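Local structure of ABC transporter binding protein AcbH (Actinoplanes, 3OO8) at residues 160-165 with 282-287; 180-185 with 234-239; 196-201 with 223-228; 206-211 with 372-377; 215-220 with 405-410. The protein binds beta-D-galactopyranose as the extracellular solute receptor of a bacterial ABC transporter. The protein carries 2 engineered substitutions. All coordinates share one frame; numbering follows the deposited sequence.

Contact 1. Residues 160-165 with 282-287; sequences ASWEAF and FVFPAI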
# COMPACT_ATOMS: atom_id res chain seq x y z
N ALA A 160 -7.74 12.48 -16.90
CA ALA A 160 -7.03 11.24 -17.22
C ALA A 160 -5.53 11.45 -17.41
O ALA A 160 -4.75 10.48 -17.27
CB ALA A 160 -7.61 10.61 -18.47
N SER A 161 -5.14 12.66 -17.79
CA SER A 161 -3.76 12.98 -18.11
C SER A 161 -3.18 14.06 -17.21
O SER A 161 -3.92 14.84 -16.62
CB SER A 161 -3.69 13.53 -19.54
OG SER A 161 -4.42 14.75 -19.59
N TRP A 162 -1.86 14.12 -17.15
CA TRP A 162 -1.18 15.16 -16.40
C TRP A 162 -1.58 16.53 -16.94
O TRP A 162 -1.81 17.45 -16.17
CB TRP A 162 0.32 15.00 -16.55
CG TRP A 162 1.16 16.02 -15.86
CD1 TRP A 162 1.78 17.11 -16.41
CD2 TRP A 162 1.50 16.04 -14.46
NE1 TRP A 162 2.48 17.79 -15.47
CE2 TRP A 162 2.33 17.17 -14.26
CE3 TRP A 162 1.19 15.23 -13.37
CZ2 TRP A 162 2.86 17.50 -13.01
CZ3 TRP A 162 1.73 15.54 -12.12
CH2 TRP A 162 2.55 16.69 -11.95
N GLU A 163 -1.72 16.66 -18.27
CA GLU A 163 -2.07 17.99 -18.79
C GLU A 163 -3.43 18.42 -18.29
O GLU A 163 -3.61 19.59 -17.92
CB GLU A 163 -1.97 18.07 -20.33
CG GLU A 163 -3.04 17.28 -21.11
CD GLU A 163 -4.38 18.02 -21.28
OE1 GLU A 163 -5.36 17.41 -21.78
OE2 GLU A 163 -4.46 19.22 -20.92
N ALA A 164 -4.39 17.50 -18.23
CA ALA A 164 -5.75 17.86 -17.79
C ALA A 164 -5.72 18.14 -16.28
O ALA A 164 -6.40 19.05 -15.78
CB ALA A 164 -6.73 16.77 -18.12
N PHE A 165 -4.86 17.40 -15.58
CA PHE A 165 -4.68 17.54 -14.13
C PHE A 165 -4.16 18.93 -13.75
O PHE A 165 -4.68 19.58 -12.83
CB PHE A 165 -3.73 16.43 -13.69
CG PHE A 165 -3.55 16.30 -12.19
CD1 PHE A 165 -4.64 16.09 -11.35
CD2 PHE A 165 -2.28 16.34 -11.63
CE1 PHE A 165 -4.47 15.94 -10.00
CE2 PHE A 165 -2.10 16.20 -10.25
CZ PHE A 165 -3.21 15.99 -9.44
N PHE A 282 -10.23 9.52 -7.97
CA PHE A 282 -9.72 9.08 -9.27
C PHE A 282 -8.27 8.65 -9.11
O PHE A 282 -7.59 9.08 -8.19
CB PHE A 282 -9.94 10.12 -10.39
CG PHE A 282 -9.32 11.49 -10.12
CD1 PHE A 282 -7.97 11.71 -10.38
CD2 PHE A 282 -10.09 12.53 -9.63
CE1 PHE A 282 -7.39 12.92 -10.17
CE2 PHE A 282 -9.50 13.76 -9.40
CZ PHE A 282 -8.14 13.96 -9.68
N VAL A 283 -7.80 7.74 -9.97
CA VAL A 283 -6.39 7.38 -9.88
C VAL A 283 -5.49 8.52 -10.34
O VAL A 283 -5.87 9.36 -11.17
CB VAL A 283 -6.08 6.06 -10.64
CG1 VAL A 283 -7.03 5.00 -10.15
CG2 VAL A 283 -6.20 6.20 -12.17
N PHE A 284 -4.27 8.57 -9.80
CA PHE A 284 -3.37 9.64 -10.21
C PHE A 284 -3.24 9.64 -11.74
O PHE A 284 -3.07 8.56 -12.35
CB PHE A 284 -2.01 9.45 -9.56
CG PHE A 284 -1.17 10.71 -9.54
CD1 PHE A 284 -1.20 11.55 -8.43
CD2 PHE A 284 -0.33 11.03 -10.61
CE1 PHE A 284 -0.43 12.71 -8.36
CE2 PHE A 284 0.47 12.18 -10.56
CZ PHE A 284 0.40 13.03 -9.45
N PRO A 285 -3.30 10.82 -12.38
CA PRO A 285 -3.29 10.86 -13.86
C PRO A 285 -2.03 10.31 -14.53
O PRO A 285 -0.98 10.20 -13.90
CB PRO A 285 -3.46 12.35 -14.18
CG PRO A 285 -4.28 12.83 -12.99
CD PRO A 285 -3.58 12.17 -11.83
N ALA A 286 -2.15 9.97 -15.81
CA ALA A 286 -1.04 9.42 -16.59
C ALA A 286 -0.06 10.54 -16.91
O ALA A 286 -0.48 11.68 -17.22
CB ALA A 286 -1.57 8.82 -17.85
N ILE A 287 1.23 10.24 -16.81
CA ILE A 287 2.27 11.16 -17.23
C ILE A 287 2.98 10.62 -18.47
O ILE A 287 3.01 11.26 -19.50
CB ILE A 287 3.30 11.42 -16.11
CG1 ILE A 287 2.60 12.07 -14.90
CG2 ILE A 287 4.46 12.29 -16.65
CD1 ILE A 287 3.51 12.26 -13.67
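Ala160 touches the other segment through its backbone: its O accepts from Ala286 N at 3.0 Å, an almost straight bond. Ser161 is bridged to Ala286. Its carbonyl carbon rests on Pro285 CB, and its hydroxyl caps the helix that starts here, with OG accepting from Ala164 N at 3.1 Å. Trp162 N then donates to Ala286 O at 2.8 Å, so Ala286 is gripped by both its N and its O. The Trp162 indole lies alongside Phe284 and Ile287. Phe284 CZ meets the indole edge at CZ3, 3.9 Å away, and Ile287 CD1 touches CE3. The polar NE1 is turned to another partner, Glu231. Phe165 reaches back over Pro285, with CG anti to the backbone N (chi1 -173°). Pro285 CD sits over the centre of the ring in a CH-pi contact, 4.1 Å from the Phe165 centroid. Phe165 CE2 also meets Phe284 CZ at 4.1 Å, the two ring planes 58° apart, and CE1 meets Phe282 CZ. A leucine in place of Phe165 would probably leave Pro285 CD without its aromatic face and open a gap beside Phe282 and Phe284. The contact joins the start of helix 162-174 to the chain leaving strand 279-282. Helix 220-232 covers Trp162 and Phe165 through Leu232, and helix 191-201 backs Phe284 and Ile287.

Contact 2. Residues 180-185 with 234-239; sequences LAFADK and AYQQKG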
# COMPACT_ATOMS: atom_id res chain seq x y z
N LEU A 180 -4.57 20.95 -4.20
CA LEU A 180 -4.28 19.73 -3.49
C LEU A 180 -3.98 20.01 -2.02
O LEU A 180 -2.97 20.61 -1.66
CB LEU A 180 -3.09 19.02 -4.15
CG LEU A 180 -3.32 18.43 -5.54
CD1 LEU A 180 -2.02 18.47 -6.33
CD2 LEU A 180 -3.86 16.99 -5.40
N ALA A 181 -4.89 19.58 -1.15
CA ALA A 181 -4.59 19.57 0.27
C ALA A 181 -3.34 18.71 0.44
O ALA A 181 -3.22 17.64 -0.17
CB ALA A 181 -5.75 18.98 1.06
N PHE A 182 -2.41 19.17 1.26
CA PHE A 182 -1.12 18.50 1.37
C PHE A 182 -0.54 18.69 2.77
O PHE A 182 -0.55 19.79 3.32
CB PHE A 182 -0.18 19.04 0.29
CG PHE A 182 1.10 18.25 0.14
CD1 PHE A 182 1.05 16.89 -0.09
CD2 PHE A 182 2.33 18.90 0.20
CE1 PHE A 182 2.21 16.18 -0.22
CE2 PHE A 182 3.52 18.19 0.06
CZ PHE A 182 3.45 16.82 -0.15
N ALA A 183 0.01 17.61 3.31
CA ALA A 183 0.51 17.57 4.68
C ALA A 183 1.68 16.60 4.77
O ALA A 183 1.70 15.55 4.10
CB ALA A 183 -0.60 17.13 5.61
N ASP A 184 2.69 16.96 5.57
CA ASP A 184 3.83 16.07 5.73
C ASP A 184 4.52 16.16 7.10
O ASP A 184 5.63 15.68 7.27
CB ASP A 184 4.86 16.30 4.64
CG ASP A 184 5.78 15.10 4.45
OD1 ASP A 184 5.29 13.94 4.54
OD2 ASP A 184 6.98 15.31 4.16
N LYS A 185 3.87 16.80 8.06
CA LYS A 185 4.43 16.77 9.40
C LYS A 185 4.67 15.33 9.88
O LYS A 185 5.62 15.07 10.63
CB LYS A 185 3.53 17.54 10.37
CG LYS A 185 4.15 17.72 11.77
CD LYS A 185 3.32 18.72 12.58
CE LYS A 185 4.10 19.21 13.80
NZ LYS A 185 4.27 18.13 14.80
N ALA A 234 3.59 23.62 -7.09
CA ALA A 234 2.91 24.92 -7.30
C ALA A 234 1.44 24.84 -6.89
O ALA A 234 0.81 25.87 -6.61
CB ALA A 234 3.00 25.34 -8.76
N TYR A 235 0.88 23.63 -6.92
CA TYR A 235 -0.55 23.42 -6.66
C TYR A 235 -0.83 22.70 -5.36
O TYR A 235 -1.98 22.40 -5.07
CB TYR A 235 -1.23 22.72 -7.84
CG TYR A 235 -0.84 23.43 -9.10
CD1 TYR A 235 -1.32 24.70 -9.37
CD2 TYR A 235 0.08 22.88 -9.98
CE1 TYR A 235 -0.92 25.40 -10.50
CE2 TYR A 235 0.48 23.55 -11.12
CZ TYR A 235 -0.04 24.82 -11.38
OH TYR A 235 0.35 25.52 -12.50
N GLN A 236 0.22 22.46 -4.58
CA GLN A 236 0.08 21.82 -3.29
C GLN A 236 -0.02 22.83 -2.15
O GLN A 236 0.70 23.84 -2.12
CB GLN A 236 1.24 20.87 -3.00
CG GLN A 236 1.28 19.67 -3.96
CD GLN A 236 2.39 18.69 -3.65
OE1 GLN A 236 3.56 19.09 -3.50
NE2 GLN A 236 2.04 17.40 -3.53
N GLN A 237 -0.87 22.51 -1.19
CA GLN A 237 -1.12 23.39 -0.06
C GLN A 237 0.17 23.87 0.63
O GLN A 237 1.08 23.09 0.88
CB GLN A 237 -1.94 22.63 0.96
CG GLN A 237 -2.60 23.53 1.99
CD GLN A 237 -3.50 22.74 2.91
OE1 GLN A 237 -3.50 21.51 2.90
NE2 GLN A 237 -4.31 23.44 3.69
N LYS A 238 0.25 25.17 0.93
CA LYS A 238 1.43 25.70 1.63
C LYS A 238 1.49 25.29 3.09
O LYS A 238 0.50 24.85 3.67
CB LYS A 238 1.47 27.23 1.49
CG LYS A 238 1.78 27.67 0.04
CD LYS A 238 1.86 29.20 -0.15
CE LYS A 238 2.99 29.82 0.66
NZ LYS A 238 2.94 31.31 0.62
N GLY A 239 2.67 25.39 3.70
CA GLY A 239 2.81 25.02 5.10
C GLY A 239 2.65 23.53 5.36
O GLY A 239 2.27 23.10 6.46
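A single beta bridge between Leu180 and Gln236 ties the end of strand 178-181 to the loop that follows helix 220-232. Leu180 N donates to Tyr235 O at 3.1 Å, and Leu180 O accepts from Gln237 N at 2.9 Å. The glutamine side chains extend the contact towards Phe182. Gln237 carries its CG anti to the backbone N (chi1 -164°) and runs on extended. This brings OE1 to Phe182 N at 3.1 Å. The N-H lies in the amide plane, on a lone pair of OE1, and the bond is nearly straight at 165°. OE1 thus takes the N-H of Phe182, two residues past the bridged Leu180, as a second acceptor from segment 234-239 besides Tyr235 O. Gln236 treats Phe182 differently. Its amide lies flat over one ring face, the two planes 20° apart, with NE2 over the ring centre and 3.5 Å from Phe182 CE1. OE1 of the same amide accepts from Trp229 NE1, which helps fix its rotation. Phe182 O is bonded to Arg243 NH1, so both backbone polar atoms of Phe182 are bonded. Leu180 also touches Phe165 and Leu232. Strand 178-181 runs parallel to strand 257-261 in the main sheet; at Leu180 the chain turns a corner and the lone bridge ties it to the loop. Such a strand end, joined to an inter-helix loop, fits the alpha/beta architecture of class 2 solute-binding proteins.

Contact 3. Residues 196-201 with 223-228; sequences ILNLRI and TKVFDQ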
# COMPACT_ATOMS: atom_id res chain seq x y z
N ILE A 196 4.25 7.61 -6.55
CA ILE A 196 3.35 7.65 -7.70
C ILE A 196 4.00 8.37 -8.90
O ILE A 196 3.80 7.95 -10.05
CB ILE A 196 1.95 8.21 -7.34
CG1 ILE A 196 0.88 7.82 -8.36
CG2 ILE A 196 1.94 9.74 -7.10
CD1 ILE A 196 0.79 6.32 -8.71
N LEU A 197 4.73 9.46 -8.64
CA LEU A 197 5.48 10.14 -9.72
C LEU A 197 6.47 9.16 -10.35
O LEU A 197 6.56 9.10 -11.58
CB LEU A 197 6.21 11.36 -9.19
CG LEU A 197 5.27 12.48 -8.77
CD1 LEU A 197 6.13 13.57 -8.21
CD2 LEU A 197 4.50 13.04 -9.98
N ASN A 198 7.20 8.42 -9.52
CA ASN A 198 8.15 7.43 -10.05
C ASN A 198 7.47 6.34 -10.88
O ASN A 198 7.94 6.00 -11.99
CB ASN A 198 8.99 6.85 -8.90
CG ASN A 198 10.32 6.27 -9.36
OD1 ASN A 198 10.91 6.73 -10.35
ND2 ASN A 198 10.84 5.30 -8.59
N LEU A 199 6.34 5.81 -10.39
CA LEU A 199 5.57 4.78 -11.13
C LEU A 199 5.02 5.31 -12.45
O LEU A 199 4.88 4.55 -13.40
CB LEU A 199 4.38 4.30 -10.30
CG LEU A 199 4.74 3.51 -9.04
CD1 LEU A 199 3.54 3.26 -8.15
CD2 LEU A 199 5.38 2.17 -9.43
N ARG A 200 4.64 6.59 -12.48
CA ARG A 200 4.06 7.19 -13.69
C ARG A 200 5.11 7.63 -14.71
O ARG A 200 4.81 7.62 -15.90
CB ARG A 200 3.24 8.42 -13.30
CG ARG A 200 1.97 8.01 -12.58
CD ARG A 200 0.86 7.56 -13.55
NE ARG A 200 -0.42 7.38 -12.85
CZ ARG A 200 -0.76 6.28 -12.18
NH1 ARG A 200 0.04 5.22 -12.13
NH2 ARG A 200 -1.93 6.24 -11.56
N ILE A 201 6.30 8.05 -14.25
CA ILE A 201 7.38 8.54 -15.15
C ILE A 201 8.30 7.40 -15.59
O ILE A 201 8.56 7.23 -16.79
CB ILE A 201 8.22 9.62 -14.44
CG1 ILE A 201 7.30 10.81 -14.20
CG2 ILE A 201 9.39 10.10 -15.32
CD1 ILE A 201 7.88 11.84 -13.22
N THR A 223 15.99 12.37 -10.75
CA THR A 223 15.96 13.80 -11.02
C THR A 223 14.66 14.15 -11.71
O THR A 223 14.03 15.16 -11.37
CB THR A 223 17.13 14.24 -11.94
OG1 THR A 223 18.35 13.65 -11.47
CG2 THR A 223 17.25 15.77 -11.90
N LYS A 224 14.23 13.31 -12.63
CA LYS A 224 12.99 13.56 -13.38
C LYS A 224 11.77 13.53 -12.50
O LYS A 224 10.82 14.31 -12.72
CB LYS A 224 12.84 12.58 -14.52
CG LYS A 224 13.77 12.81 -15.70
CD LYS A 224 13.46 11.77 -16.75
CE LYS A 224 13.07 10.49 -16.04
NZ LYS A 224 13.24 9.27 -16.84
N VAL A 225 11.76 12.63 -11.52
CA VAL A 225 10.69 12.63 -10.50
C VAL A 225 10.59 13.96 -9.77
O VAL A 225 9.51 14.55 -9.67
CB VAL A 225 10.82 11.47 -9.49
CG1 VAL A 225 9.84 11.66 -8.30
CG2 VAL A 225 10.58 10.14 -10.19
N PHE A 226 11.72 14.44 -9.28
CA PHE A 226 11.71 15.68 -8.51
C PHE A 226 11.43 16.91 -9.38
O PHE A 226 10.79 17.88 -8.91
CB PHE A 226 12.99 15.80 -7.66
CG PHE A 226 12.98 14.93 -6.40
CD1 PHE A 226 12.17 15.25 -5.31
CD2 PHE A 226 13.82 13.82 -6.30
CE1 PHE A 226 12.17 14.46 -4.16
CE2 PHE A 226 13.83 13.04 -5.14
CZ PHE A 226 13.02 13.35 -4.08
N ASP A 227 11.89 16.87 -10.62
CA ASP A 227 11.59 17.93 -11.60
C ASP A 227 10.09 18.00 -11.83
O ASP A 227 9.52 19.09 -11.85
CB ASP A 227 12.38 17.76 -12.90
CG ASP A 227 13.86 18.13 -12.73
OD1 ASP A 227 14.20 18.86 -11.79
OD2 ASP A 227 14.67 17.69 -13.57
N GLN A 228 9.43 16.85 -11.93
CA GLN A 228 7.97 16.85 -12.10
C GLN A 228 7.31 17.40 -10.84
O GLN A 228 6.32 18.13 -10.89
CB GLN A 228 7.45 15.44 -12.39
CG GLN A 228 6.08 15.43 -13.09
CD GLN A 228 6.14 15.34 -14.63
OE1 GLN A 228 7.19 15.08 -15.23
NE2 GLN A 228 4.98 15.49 -15.26
O HOH W 1 11.52 7.10 -18.21
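Val225 lies against helix 191-201 with its two methyls spread over neighbouring residues. CG1, anti to the backbone N (chi1 169°), meets Leu197 CB at 3.7 Å, the two side chains crossing obliquely. CG2 turns to Asn198 and comes 3.6 Å from Asn198 CA, the side chains crossing at about a right angle. One turn further on, Ile201 slants across the other helix. Its CD1 tip touches Gln228 CB at 3.7 Å, and its CG2 branch meets Lys224 CE at 3.8 Å. Gln228 bends at chi2 and carries its amide past the Ile201 CD1 methyl. A water donates to Ile201 O and accepts from Lys224 NZ at 3.1 Å, bridging the two helices beside the exposed Lys224. The axes of the two short segments approach to 9.3 Å, with 114° between their directions. Helix 204-212 packs on Asn198, helix 396-413 covers Phe226 of helix 220-232, and Arg200 on helix 191-201 reaches the 282-287 segment.

Contact 4. Residues 206-211 with 372-377; sequences YHIKLM and ERDTVP. Engineered in segment 372-377: Glu372 (natural residue Asp).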
# COMPACT_ATOMS: atom_id res chain seq x y z
N TYR A 206 11.48 -0.12 -12.66
CA TYR A 206 12.44 0.88 -12.18
C TYR A 206 12.22 1.28 -10.72
O TYR A 206 13.17 1.41 -9.95
CB TYR A 206 12.34 2.15 -13.04
CG TYR A 206 13.30 3.25 -12.66
CD1 TYR A 206 14.54 3.37 -13.28
CD2 TYR A 206 12.96 4.24 -11.73
CE1 TYR A 206 15.43 4.39 -12.93
CE2 TYR A 206 13.84 5.23 -11.35
CZ TYR A 206 15.06 5.35 -11.99
OH TYR A 206 15.92 6.35 -11.66
N HIS A 207 10.96 1.55 -10.33
CA HIS A 207 10.70 1.88 -8.95
C HIS A 207 11.20 0.79 -7.99
O HIS A 207 11.89 1.13 -7.03
CB HIS A 207 9.20 2.17 -8.74
CG HIS A 207 8.84 2.55 -7.33
ND1 HIS A 207 9.24 3.72 -6.72
CD2 HIS A 207 8.06 1.90 -6.43
CE1 HIS A 207 8.74 3.77 -5.49
NE2 HIS A 207 8.02 2.67 -5.29
N ILE A 208 10.93 -0.48 -8.30
CA ILE A 208 11.38 -1.56 -7.43
C ILE A 208 12.93 -1.66 -7.42
O ILE A 208 13.52 -1.87 -6.36
CB ILE A 208 10.70 -2.94 -7.75
CG1 ILE A 208 9.18 -2.82 -7.66
CG2 ILE A 208 11.14 -3.99 -6.75
CD1 ILE A 208 8.68 -2.24 -6.30
N LYS A 209 13.56 -1.47 -8.58
CA LYS A 209 15.03 -1.47 -8.64
C LYS A 209 15.59 -0.39 -7.75
O LYS A 209 16.56 -0.62 -7.00
CB LYS A 209 15.52 -1.28 -10.07
CG LYS A 209 15.45 -2.52 -10.96
CD LYS A 209 15.92 -2.14 -12.36
CE LYS A 209 16.03 -3.35 -13.25
NZ LYS A 209 16.42 -2.90 -14.62
N LEU A 210 14.97 0.80 -7.80
CA LEU A 210 15.41 1.90 -6.96
C LEU A 210 15.24 1.53 -5.48
O LEU A 210 16.13 1.76 -4.66
CB LEU A 210 14.64 3.19 -7.28
CG LEU A 210 15.07 4.44 -6.50
CD1 LEU A 210 16.52 4.86 -6.81
CD2 LEU A 210 14.13 5.62 -6.73
N MET A 211 14.08 0.94 -5.15
CA MET A 211 13.84 0.49 -3.78
C MET A 211 14.87 -0.50 -3.30
O MET A 211 15.22 -0.46 -2.13
CB MET A 211 12.45 -0.13 -3.65
CG MET A 211 11.35 0.93 -3.80
SD MET A 211 11.26 2.42 -2.80
CE MET A 211 12.16 3.63 -3.75
N GLU A 372 7.55 2.56 2.49
CA GLU A 372 7.92 1.94 3.77
C GLU A 372 7.99 0.41 3.77
O GLU A 372 8.64 -0.19 4.65
CB GLU A 372 6.98 2.40 4.85
CG GLU A 372 7.16 3.85 5.18
CD GLU A 372 7.95 4.07 6.43
OE1 GLU A 372 8.92 3.31 6.70
OE2 GLU A 372 7.55 5.02 7.14
N ARG A 373 7.31 -0.23 2.81
CA ARG A 373 7.32 -1.68 2.70
C ARG A 373 8.12 -2.15 1.50
O ARG A 373 8.58 -3.30 1.48
CB ARG A 373 5.88 -2.21 2.60
CG ARG A 373 5.08 -2.00 3.86
CD ARG A 373 3.68 -2.57 3.69
NE ARG A 373 2.94 -2.58 4.95
CZ ARG A 373 1.79 -3.24 5.13
NH1 ARG A 373 1.29 -3.92 4.12
NH2 ARG A 373 1.17 -3.24 6.30
N ASP A 374 8.33 -1.28 0.51
CA ASP A 374 9.08 -1.73 -0.67
C ASP A 374 10.60 -1.61 -0.54
O ASP A 374 11.34 -2.23 -1.31
CB ASP A 374 8.62 -1.00 -1.95
CG ASP A 374 7.34 -1.59 -2.52
OD1 ASP A 374 7.25 -2.85 -2.56
OD2 ASP A 374 6.50 -0.80 -3.00
N THR A 375 11.05 -0.79 0.39
CA THR A 375 12.49 -0.67 0.67
C THR A 375 12.71 -1.04 2.12
O THR A 375 11.76 -1.39 2.85
CB THR A 375 13.05 0.75 0.33
OG1 THR A 375 14.49 0.70 0.35
CG2 THR A 375 12.56 1.81 1.32
N VAL A 376 13.96 -1.01 2.58
CA VAL A 376 14.16 -1.26 4.00
C VAL A 376 13.80 -0.06 4.86
O VAL A 376 13.88 1.09 4.42
CB VAL A 376 15.57 -1.77 4.34
CG1 VAL A 376 15.99 -2.87 3.38
CG2 VAL A 376 16.54 -0.63 4.31
N PRO A 377 13.38 -0.31 6.10
CA PRO A 377 12.95 0.80 6.94
C PRO A 377 13.92 1.97 7.05
O PRO A 377 13.49 3.12 7.02
CB PRO A 377 12.70 0.13 8.29
CG PRO A 377 12.20 -1.24 7.88
CD PRO A 377 13.04 -1.62 6.70
O HOH W 2 6.40 1.96 -3.11
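Met211 and Asp374 cover most of this contact, with Thr375 next. Met211 leans its CB on Asp374 O, 3.3 Å away, and its CG on Asp374 CB at 3.8 Å. The bend of Met211 at chi2 (-56°) brings SD to 4.0 Å from Thr375 CB; the further turn at chi3 sets the CE methyl. CG of Met211 also lies over one face of the His207 ring in its own helix. Thr375 makes the direct bond across the contact. Its OG1, anti to the backbone N (chi1 -168°), donates to Met211 O at 2.8 Å. The hydroxyl sits in the plane of that carbonyl, on a lone pair, near the C-terminal end of helix 204-212. Across the contact the Asp374 carboxylate works through water. A water donates to OD2 at 2.8 Å and is also bonded to His207 NE2, lying at the edge of the imidazole and in its plane. OD2 accepts from Gln369 N as well, so this oxygen has two donors. Ile208 CD1 brushes the carboxylate at 4.1 Å from OD1. His207 ND1 lies close to the Asn198 side chain and is probably hydrogen-bonded to it. Segment 372-377 also holds Arg373 and position 372, both of the galactose site seen in a structure of this protein; Glu372 is an engineered replacement of aspartate. Neither touches segment 206-211. The contact packs helix 204-212 against the short helix 371-374, which supplies residues of the galactose site in a class 2 solute-binding fold.

Contact 5. Residues 215-220 with 405-410; sequences VPWTDP and SAEDQA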
# COMPACT_ATOMS: atom_id res chain seq x y z
N VAL A 215 19.42 0.51 -8.71
CA VAL A 215 19.65 1.77 -9.43
C VAL A 215 19.98 2.78 -8.30
O VAL A 215 19.39 2.73 -7.23
CB VAL A 215 18.33 2.18 -10.18
CG1 VAL A 215 18.27 3.68 -10.45
CG2 VAL A 215 18.17 1.35 -11.47
N PRO A 216 20.93 3.69 -8.53
CA PRO A 216 21.25 4.63 -7.44
C PRO A 216 20.31 5.84 -7.36
O PRO A 216 19.64 6.16 -8.34
CB PRO A 216 22.64 5.15 -7.83
CG PRO A 216 22.70 4.98 -9.30
CD PRO A 216 21.78 3.87 -9.71
N TRP A 217 20.26 6.47 -6.19
CA TRP A 217 19.40 7.63 -6.00
C TRP A 217 19.86 8.81 -6.81
O TRP A 217 19.12 9.76 -6.91
CB TRP A 217 19.27 8.00 -4.52
CG TRP A 217 18.39 6.98 -3.81
CD1 TRP A 217 18.79 5.77 -3.32
CD2 TRP A 217 16.98 7.05 -3.64
NE1 TRP A 217 17.70 5.10 -2.79
CE2 TRP A 217 16.58 5.86 -2.99
CE3 TRP A 217 16.00 8.03 -3.94
CZ2 TRP A 217 15.24 5.62 -2.62
CZ3 TRP A 217 14.65 7.78 -3.57
CH2 TRP A 217 14.30 6.58 -2.92
N THR A 218 21.07 8.73 -7.37
CA THR A 218 21.61 9.78 -8.23
C THR A 218 21.20 9.58 -9.69
O THR A 218 21.58 10.37 -10.56
CB THR A 218 23.15 9.80 -8.15
OG1 THR A 218 23.63 8.45 -8.18
CG2 THR A 218 23.59 10.48 -6.87
N ASP A 219 20.44 8.53 -9.96
CA ASP A 219 20.06 8.23 -11.34
C ASP A 219 19.21 9.33 -11.94
O ASP A 219 18.41 9.94 -11.23
CB ASP A 219 19.30 6.92 -11.40
CG ASP A 219 19.09 6.46 -12.82
OD1 ASP A 219 20.02 5.86 -13.39
OD2 ASP A 219 17.97 6.65 -13.36
N PRO A 220 19.37 9.61 -13.26
CA PRO A 220 18.56 10.72 -13.78
C PRO A 220 17.05 10.49 -13.68
O PRO A 220 16.31 11.46 -13.71
CB PRO A 220 18.96 10.78 -15.26
CG PRO A 220 20.37 10.26 -15.28
CD PRO A 220 20.43 9.20 -14.19
N SER A 405 22.55 12.95 -0.86
CA SER A 405 22.30 12.47 0.50
C SER A 405 21.61 11.10 0.52
O SER A 405 21.97 10.20 1.28
CB SER A 405 21.50 13.47 1.31
OG SER A 405 22.23 14.68 1.52
N ALA A 406 20.63 10.93 -0.37
CA ALA A 406 19.93 9.64 -0.43
C ALA A 406 20.84 8.51 -0.89
O ALA A 406 20.81 7.43 -0.31
CB ALA A 406 18.71 9.78 -1.38
N GLU A 407 21.68 8.77 -1.89
CA GLU A 407 22.58 7.74 -2.39
C GLU A 407 23.61 7.36 -1.33
O GLU A 407 23.96 6.19 -1.19
CB GLU A 407 23.27 8.21 -3.67
CG GLU A 407 24.26 7.19 -4.25
CD GLU A 407 23.70 5.78 -4.43
OE1 GLU A 407 22.46 5.58 -4.47
OE2 GLU A 407 24.53 4.85 -4.53
N ASP A 408 24.11 8.35 -0.61
CA ASP A 408 25.13 8.06 0.40
C ASP A 408 24.50 7.22 1.51
O ASP A 408 25.14 6.30 2.04
CB ASP A 408 25.77 9.33 0.94
CG ASP A 408 26.66 10.03 -0.09
OD1 ASP A 408 27.02 9.41 -1.11
OD2 ASP A 408 27.04 11.17 0.20
N GLN A 409 23.25 7.54 1.86
CA GLN A 409 22.54 6.76 2.90
C GLN A 409 22.37 5.35 2.37
O GLN A 409 22.64 4.36 3.07
CB GLN A 409 21.18 7.39 3.25
CG GLN A 409 21.22 8.63 4.11
CD GLN A 409 21.32 8.29 5.58
OE1 GLN A 409 21.33 7.11 5.95
NE2 GLN A 409 21.40 9.30 6.43
N ALA A 410 21.94 5.24 1.12
CA ALA A 410 21.71 3.94 0.52
C ALA A 410 22.96 3.09 0.51
O ALA A 410 22.88 1.89 0.76
CB ALA A 410 21.15 4.05 -0.89
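Trp217 packs on two alanines of helix 396-413. Its CB meets Ala406 CB at 3.7 Å, and the same methyl slants against the indole near CG. One turn on, Ala410 CB touches Trp217 CD1 at 3.8 Å, so the ring lies obliquely against both alanine methyls. Thr218 CG2 rests on Glu407 CB, the side chains crossing at about a right angle. The polar part is one probable bond, Trp217 N to Glu407 OE1 at 2.9 Å, though the place of OE1 is less sure. Glu407 has CG anti to the backbone N (chi1 179°) and bends at chi2, which turns the carboxylate back to the loop beside Pro216 CB. Within the loop, Asp219 N bonds to Pro216 O, closing a type I beta turn. An alanine here would keep CB on Ala406 but would probably leave a gap where the indole lies against the Ala406 and Ala410 methyls. Asp219 is the N-cap of helix 220-232, so this is a beta turn leading into a helix, packed on helix 396-413.

In the fold
Contact 4 lies closest to the chain centre and is buried, as is contact 5, although contact 5 sits farthest out. Contacts 1, 2 and 3 are partly buried. Contacts 1 and 2 each hold a single beta bridge; beside it contact 1 has oblique rings and a CH-pi contact, contact 2 an amide stacked on a ring. Contact 3 is helix on helix and mostly apolar. Contacts 4 and 5 bring helices against turns, each with a polar bond amid packing. Helix 220-232 is shared: it forms one side of contact 3, covers contacts 1 and 2, and begins at the end of segment 215-220. Arg200 links contacts 1 and 3, Phe165 meets Leu180 between contacts 1 and 2, and Tyr206 bonds to Asp219 between contacts 4 and 5.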